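Local coordinates for protein endonuclease and methylase LlaGI (PDB 5FFJ) that probably recognises a specific DNA sequence, methylates adenine within it, and couples ATP-driven motion along DNA to restriction, as a Type ISP enzyme, at residues A[1034-1045]-A[1253-1264]. Residues are numbered along the deposited sequence; the frame is centred on the assembly and turned at random.
Sequences NQRDQNYLNYRP and YANDLKKDLPRI
Tyr1040 packs against Tyr1253 and Asp1256 at the tight centre of this contact. Its CD1 sits over a face of the Tyr1253 ring, 3.4 Å from Tyr1253 CD1. The two ring planes are 45° apart. CB of Asp1256 lies over a face of the Tyr1040 ring and makes a CH-pi contact. CG of Tyr1040 is anti to its own backbone N (chi1 -177°), which carries the ring across to the other segment. There its OH accepts a nearly straight bond from Arg1263 N at 2.6 Å. The same OH is hydrogen-bonded to Tyr1249 of helix 1247-1252. A phenylalanine in place of Tyr1040 would probably keep much of the ring packing but leave Arg1263 N and the Tyr1249 hydroxyl each without this partner.

Tyr1043 completes the aromatic cluster, turning an edge toward the face of Tyr1253 at about a right angle. Their hydroxyls, Tyr1043 OH and Tyr1253 OH, are hydrogen-bonded at 2.7 Å. Beside the cluster, Asp1256 OD1 uses its syn lone pair to take a nearly straight bond from Asp1037 N at 3.1 Å. Pro1045 CB lies over one face of the Arg1263 guanidinium, and Arg1263 NH2 makes a salt bridge to Glu1049. Past the tyrosines, at the far end from Asp1037, Ile1264 N bonds to Arg1044 O in a short, weakly bonded antiparallel pairing.

The opposite end is loosely bonded. On its outer, partly exposed side, CB and CD of Arg1036 pass close to the Asp1256 carboxylate. Arg1036 NH1 stays 4.0 Å from Asp1260 OD2, too far for a salt bridge. Asn1255 ND2 reaches Gln1035 O from above the carbonyl plane. The buried Lys1259 bonds only weakly through NZ to Asn1034 O; its salt bridge is with Asp927.

The contact thus joins the segment following the methyltransferase-like sheet to the specificity domain. Its chemistry implies a join fixed by buried rings and directed bonds, with charge pairing mostly left to outside residues.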
loop_
_atom_site.group_PDB
_atom_site.type_symbol
_atom_site.label_atom_id
_atom_site.label_comp_id
_atom_site.label_asym_id
_atom_site.label_seq_id
_atom_site.Cartn_x
_atom_site.Cartn_y
_atom_site.Cartn_z
ATOM N N ASN A 1034 -22.943 18.155 -16.733
ATOM C CA ASN A 1034 -22.176 18.502 -17.921
ATOM C C ASN A 1034 -22.868 17.967 -19.165
ATOM O O ASN A 1034 -22.222 17.455 -20.077
ATOM C CB ASN A 1034 -20.751 17.958 -17.824
ATOM C CG ASN A 1034 -20.026 18.439 -16.585
ATOM O OD1 ASN A 1034 -19.954 19.640 -16.315
ATOM N ND2 ASN A 1034 -19.489 17.500 -15.816
ATOM N N GLN A 1035 -24.194 18.081 -19.184
ATOM C CA GLN A 1035 -24.998 17.579 -20.290
ATOM C C GLN A 1035 -24.624 18.277 -21.590
ATOM O O GLN A 1035 -24.185 19.427 -21.582
ATOM C CB GLN A 1035 -26.488 17.761 -19.997
ATOM C CG GLN A 1035 -26.951 17.037 -18.739
ATOM C CD GLN A 1035 -28.457 17.064 -18.557
ATOM O OE1 GLN A 1035 -29.167 17.796 -19.248
ATOM N NE2 GLN A 1035 -28.953 16.260 -17.619
ATOM N N ARG A 1036 -24.808 17.579 -22.704
ATOM C CA ARG A 1036 -24.340 18.069 -23.994
ATOM C C ARG A 1036 -25.374 18.921 -24.722
ATOM O O ARG A 1036 -26.517 19.060 -24.281
ATOM C CB ARG A 1036 -23.941 16.898 -24.889
ATOM C CG ARG A 1036 -22.945 15.939 -24.263
ATOM C CD ARG A 1036 -22.227 15.137 -25.335
ATOM N NE ARG A 1036 -22.430 13.699 -25.190
ATOM C CZ ARG A 1036 -22.317 12.819 -26.182
ATOM N NH1 ARG A 1036 -22.008 13.224 -27.410
ATOM N NH2 ARG A 1036 -22.519 11.531 -25.949
ATOM N N ASP A 1037 -24.944 19.486 -25.847
ATOM C CA ASP A 1037 -25.803 20.267 -26.728
ATOM C C ASP A 1037 -26.278 19.382 -27.872
ATOM O O ASP A 1037 -25.468 18.853 -28.630
ATOM C CB ASP A 1037 -25.048 21.488 -27.269
ATOM C CG ASP A 1037 -25.954 22.474 -27.985
ATOM O OD1 ASP A 1037 -27.067 22.090 -28.402
ATOM O OD2 ASP A 1037 -25.544 23.643 -28.136
ATOM N N GLN A 1038 -27.590 19.219 -27.996
ATOM C CA GLN A 1038 -28.144 18.347 -29.023
ATOM C C GLN A 1038 -28.064 19.007 -30.399
ATOM O O GLN A 1038 -28.226 18.345 -31.426
ATOM C CB GLN A 1038 -29.590 17.976 -28.686
ATOM C CG GLN A 1038 -30.614 19.057 -28.997
ATOM C CD GLN A 1038 -31.974 18.761 -28.390
ATOM O OE1 GLN A 1038 -32.124 17.836 -27.590
ATOM N NE2 GLN A 1038 -32.974 19.545 -28.771
ATOM N N ASN A 1039 -27.810 20.312 -30.414
ATOM C CA ASN A 1039 -27.633 21.043 -31.663
ATOM C C ASN A 1039 -26.240 20.809 -32.235
ATOM O O ASN A 1039 -26.026 20.900 -33.444
ATOM C CB ASN A 1039 -27.865 22.537 -31.448
ATOM C CG ASN A 1039 -27.831 23.324 -32.744
ATOM O OD1 ASN A 1039 -28.163 22.804 -33.810
ATOM N ND2 ASN A 1039 -27.422 24.584 -32.659
ATOM N N TYR A 1040 -25.299 20.507 -31.344
ATOM C CA TYR A 1040 -23.920 20.198 -31.716
ATOM C C TYR A 1040 -23.851 19.014 -32.680
ATOM O O TYR A 1040 -22.896 18.875 -33.443
ATOM C CB TYR A 1040 -23.107 19.909 -30.451
ATOM C CG TYR A 1040 -21.637 19.631 -30.664
ATOM C CD1 TYR A 1040 -20.734 20.665 -30.873
ATOM C CD2 TYR A 1040 -21.146 18.333 -30.624
ATOM C CE1 TYR A 1040 -19.387 20.412 -31.054
ATOM C CE2 TYR A 1040 -19.805 18.070 -30.803
ATOM C CZ TYR A 1040 -18.929 19.112 -31.017
ATOM O OH TYR A 1040 -17.592 18.850 -31.192
ATOM N N LEU A 1041 -24.877 18.170 -32.642
ATOM C CA LEU A 1041 -24.940 16.982 -33.486
ATOM C C LEU A 1041 -25.108 17.332 -34.965
ATOM O O LEU A 1041 -24.772 16.533 -35.839
ATOM C CB LEU A 1041 -26.090 16.083 -33.030
ATOM C CG LEU A 1041 -26.017 15.626 -31.571
ATOM C CD1 LEU A 1041 -27.325 14.988 -31.140
ATOM C CD2 LEU A 1041 -24.868 14.656 -31.373
ATOM N N ASN A 1042 -25.629 18.523 -35.242
ATOM C CA ASN A 1042 -25.805 18.977 -36.618
ATOM C C ASN A 1042 -24.465 19.209 -37.305
ATOM O O ASN A 1042 -24.381 19.255 -38.533
ATOM C CB ASN A 1042 -26.634 20.263 -36.661
ATOM C CG ASN A 1042 -28.078 20.045 -36.253
ATOM O OD1 ASN A 1042 -28.392 19.123 -35.501
ATOM N ND2 ASN A 1042 -28.966 20.896 -36.752
ATOM N N TYR A 1043 -23.417 19.360 -36.504
ATOM C CA TYR A 1043 -22.088 19.633 -37.031
ATOM C C TYR A 1043 -21.467 18.376 -37.629
ATOM O O TYR A 1043 -21.674 17.268 -37.137
ATOM C CB TYR A 1043 -21.195 20.210 -35.930
ATOM C CG TYR A 1043 -21.718 21.504 -35.343
ATOM C CD1 TYR A 1043 -22.646 22.280 -36.032
ATOM C CD2 TYR A 1043 -21.292 21.949 -34.100
ATOM C CE1 TYR A 1043 -23.126 23.464 -35.503
ATOM C CE2 TYR A 1043 -21.771 23.134 -33.562
ATOM C CZ TYR A 1043 -22.686 23.885 -34.268
ATOM O OH TYR A 1043 -23.163 25.059 -33.740
ATOM N N ARG A 1044 -20.709 18.567 -38.703
ATOM C CA ARG A 1044 -20.143 17.463 -39.472
ATOM C C ARG A 1044 -19.281 16.554 -38.600
ATOM O O ARG A 1044 -18.371 17.031 -37.924
ATOM C CB ARG A 1044 -19.317 18.013 -40.639
ATOM C CG ARG A 1044 -18.712 16.951 -41.534
ATOM C CD ARG A 1044 -18.481 17.499 -42.930
ATOM N NE ARG A 1044 -17.546 16.689 -43.706
ATOM C CZ ARG A 1044 -17.049 17.050 -44.885
ATOM N NH1 ARG A 1044 -17.393 18.210 -45.429
ATOM N NH2 ARG A 1044 -16.204 16.251 -45.523
ATOM N N PRO A 1045 -19.565 15.239 -38.610
ATOM C CA PRO A 1045 -18.766 14.321 -37.794
ATOM C C PRO A 1045 -17.323 14.251 -38.271
ATOM O O PRO A 1045 -17.050 14.487 -39.445
ATOM C CB PRO A 1045 -19.472 12.976 -37.980
ATOM C CG PRO A 1045 -20.142 13.086 -39.294
ATOM C CD PRO A 1045 -20.570 14.518 -39.411
ATOM N N TYR A 1253 -18.860 24.402 -26.256
ATOM C CA TYR A 1253 -19.107 22.961 -26.160
ATOM C C TYR A 1253 -17.984 22.237 -25.426
ATOM O O TYR A 1253 -17.362 21.324 -25.973
ATOM C CB TYR A 1253 -19.277 22.338 -27.550
ATOM C CG TYR A 1253 -20.106 23.149 -28.515
ATOM C CD1 TYR A 1253 -21.490 23.053 -28.526
ATOM C CD2 TYR A 1253 -19.502 23.999 -29.428
ATOM C CE1 TYR A 1253 -22.248 23.790 -29.416
ATOM C CE2 TYR A 1253 -20.251 24.737 -30.318
ATOM C CZ TYR A 1253 -21.623 24.630 -30.310
ATOM O OH TYR A 1253 -22.372 25.367 -31.201
ATOM N N ALA A 1254 -17.727 22.634 -24.186
ATOM C CA ALA A 1254 -16.730 21.956 -23.370
ATOM C C ALA A 1254 -17.186 20.527 -23.082
ATOM O O ALA A 1254 -16.368 19.616 -22.949
ATOM C CB ALA A 1254 -16.488 22.718 -22.072
ATOM N N ASN A 1255 -18.502 20.333 -23.015
ATOM C CA ASN A 1255 -19.066 19.044 -22.636
ATOM C C ASN A 1255 -19.007 18.022 -23.766
ATOM O O ASN A 1255 -18.738 16.843 -23.530
ATOM C CB ASN A 1255 -20.513 19.222 -22.174
ATOM C CG ASN A 1255 -20.623 20.071 -20.924
ATOM O OD1 ASN A 1255 -19.686 20.145 -20.127
ATOM N ND2 ASN A 1255 -21.767 20.721 -20.746
ATOM N N ASP A 1256 -19.259 18.474 -24.989
ATOM C CA ASP A 1256 -19.216 17.590 -26.149
ATOM C C ASP A 1256 -17.777 17.259 -26.520
ATOM O O ASP A 1256 -17.497 16.191 -27.062
ATOM C CB ASP A 1256 -19.935 18.222 -27.342
ATOM C CG ASP A 1256 -21.442 18.228 -27.180
ATOM O OD1 ASP A 1256 -21.967 19.133 -26.495
ATOM O OD2 ASP A 1256 -22.103 17.326 -27.740
ATOM N N LEU A 1257 -16.865 18.183 -26.231
ATOM C CA LEU A 1257 -15.450 17.966 -26.500
ATOM C C LEU A 1257 -14.863 16.967 -25.506
ATOM O O LEU A 1257 -13.916 16.245 -25.822
ATOM C CB LEU A 1257 -14.683 19.288 -26.441
ATOM C CG LEU A 1257 -14.845 20.234 -27.630
ATOM C CD1 LEU A 1257 -14.113 21.543 -27.357
ATOM C CD2 LEU A 1257 -14.333 19.592 -28.911
ATOM N N LYS A 1258 -15.434 16.930 -24.306
ATOM C CA LYS A 1258 -15.006 15.981 -23.284
ATOM C C LYS A 1258 -15.587 14.595 -23.524
ATOM O O LYS A 1258 -14.879 13.593 -23.441
ATOM C CB LYS A 1258 -15.419 16.463 -21.888
ATOM C CG LYS A 1258 -15.342 15.372 -20.812
ATOM C CD LYS A 1258 -15.780 15.856 -19.442
ATOM C CE LYS A 1258 -15.788 14.697 -18.460
ATOM N NZ LYS A 1258 -16.179 15.117 -17.094
ATOM N N LYS A 1259 -16.881 14.544 -23.820
ATOM C CA LYS A 1259 -17.629 13.297 -23.739
ATOM C C LYS A 1259 -17.744 12.550 -25.066
ATOM O O LYS A 1259 -18.308 11.456 -25.117
ATOM C CB LYS A 1259 -19.025 13.579 -23.176
ATOM C CG LYS A 1259 -18.995 14.047 -21.730
ATOM C CD LYS A 1259 -20.383 14.228 -21.152
ATOM C CE LYS A 1259 -20.334 14.186 -19.636
ATOM N NZ LYS A 1259 -21.497 14.864 -19.010
ATOM N N ASP A 1260 -17.200 13.121 -26.135
ATOM C CA ASP A 1260 -17.185 12.433 -27.424
ATOM C C ASP A 1260 -16.247 13.121 -28.409
ATOM O O ASP A 1260 -15.833 14.261 -28.205
ATOM C CB ASP A 1260 -18.603 12.352 -28.004
ATOM C CG ASP A 1260 -18.718 11.359 -29.151
ATOM O OD1 ASP A 1260 -17.935 11.459 -30.121
ATOM O OD2 ASP A 1260 -19.592 10.471 -29.079
ATOM N N LEU A 1261 -15.902 12.396 -29.467
ATOM C CA LEU A 1261 -15.039 12.908 -30.525
ATOM C C LEU A 1261 -15.617 14.194 -31.107
ATOM O O LEU A 1261 -16.827 14.278 -31.321
ATOM C CB LEU A 1261 -14.880 11.849 -31.616
ATOM C CG LEU A 1261 -13.637 11.857 -32.504
ATOM C CD1 LEU A 1261 -12.366 11.760 -31.681
ATOM C CD2 LEU A 1261 -13.722 10.694 -33.481
ATOM N N PRO A 1262 -14.760 15.203 -31.362
ATOM C CA PRO A 1262 -15.248 16.509 -31.827
ATOM C C PRO A 1262 -16.088 16.457 -33.099
ATOM O O PRO A 1262 -15.962 15.532 -33.900
ATOM C CB PRO A 1262 -13.958 17.295 -32.087
ATOM C CG PRO A 1262 -12.947 16.662 -31.215
ATOM C CD PRO A 1262 -13.300 15.212 -31.156
ATOM N N ARG A 1263 -16.947 17.459 -33.257
ATOM C CA ARG A 1263 -17.706 17.666 -34.483
ATOM C C ARG A 1263 -17.439 19.078 -34.984
ATOM O O ARG A 1263 -17.617 20.048 -34.250
ATOM C CB ARG A 1263 -19.204 17.459 -34.253
ATOM C CG ARG A 1263 -19.560 16.110 -33.651
ATOM C CD ARG A 1263 -21.063 15.887 -33.610
ATOM N NE ARG A 1263 -21.420 14.544 -34.070
ATOM C CZ ARG A 1263 -21.995 14.261 -35.238
ATOM N NH1 ARG A 1263 -22.308 15.222 -36.101
ATOM N NH2 ARG A 1263 -22.269 13.001 -35.547
ATOM N N ILE A 1264 -17.009 19.184 -36.236
ATOM C CA ILE A 1264 -16.631 20.467 -36.816
ATOM C C ILE A 1264 -17.811 21.108 -37.550
ATOM O O ILE A 1264 -18.396 20.485 -38.438
ATOM C CB ILE A 1264 -15.444 20.300 -37.786
ATOM C CG1 ILE A 1264 -14.124 20.308 -37.018
ATOM C CG2 ILE A 1264 -15.413 21.427 -38.817
ATOM C CD1 ILE A 1264 -14.038 19.295 -35.903
#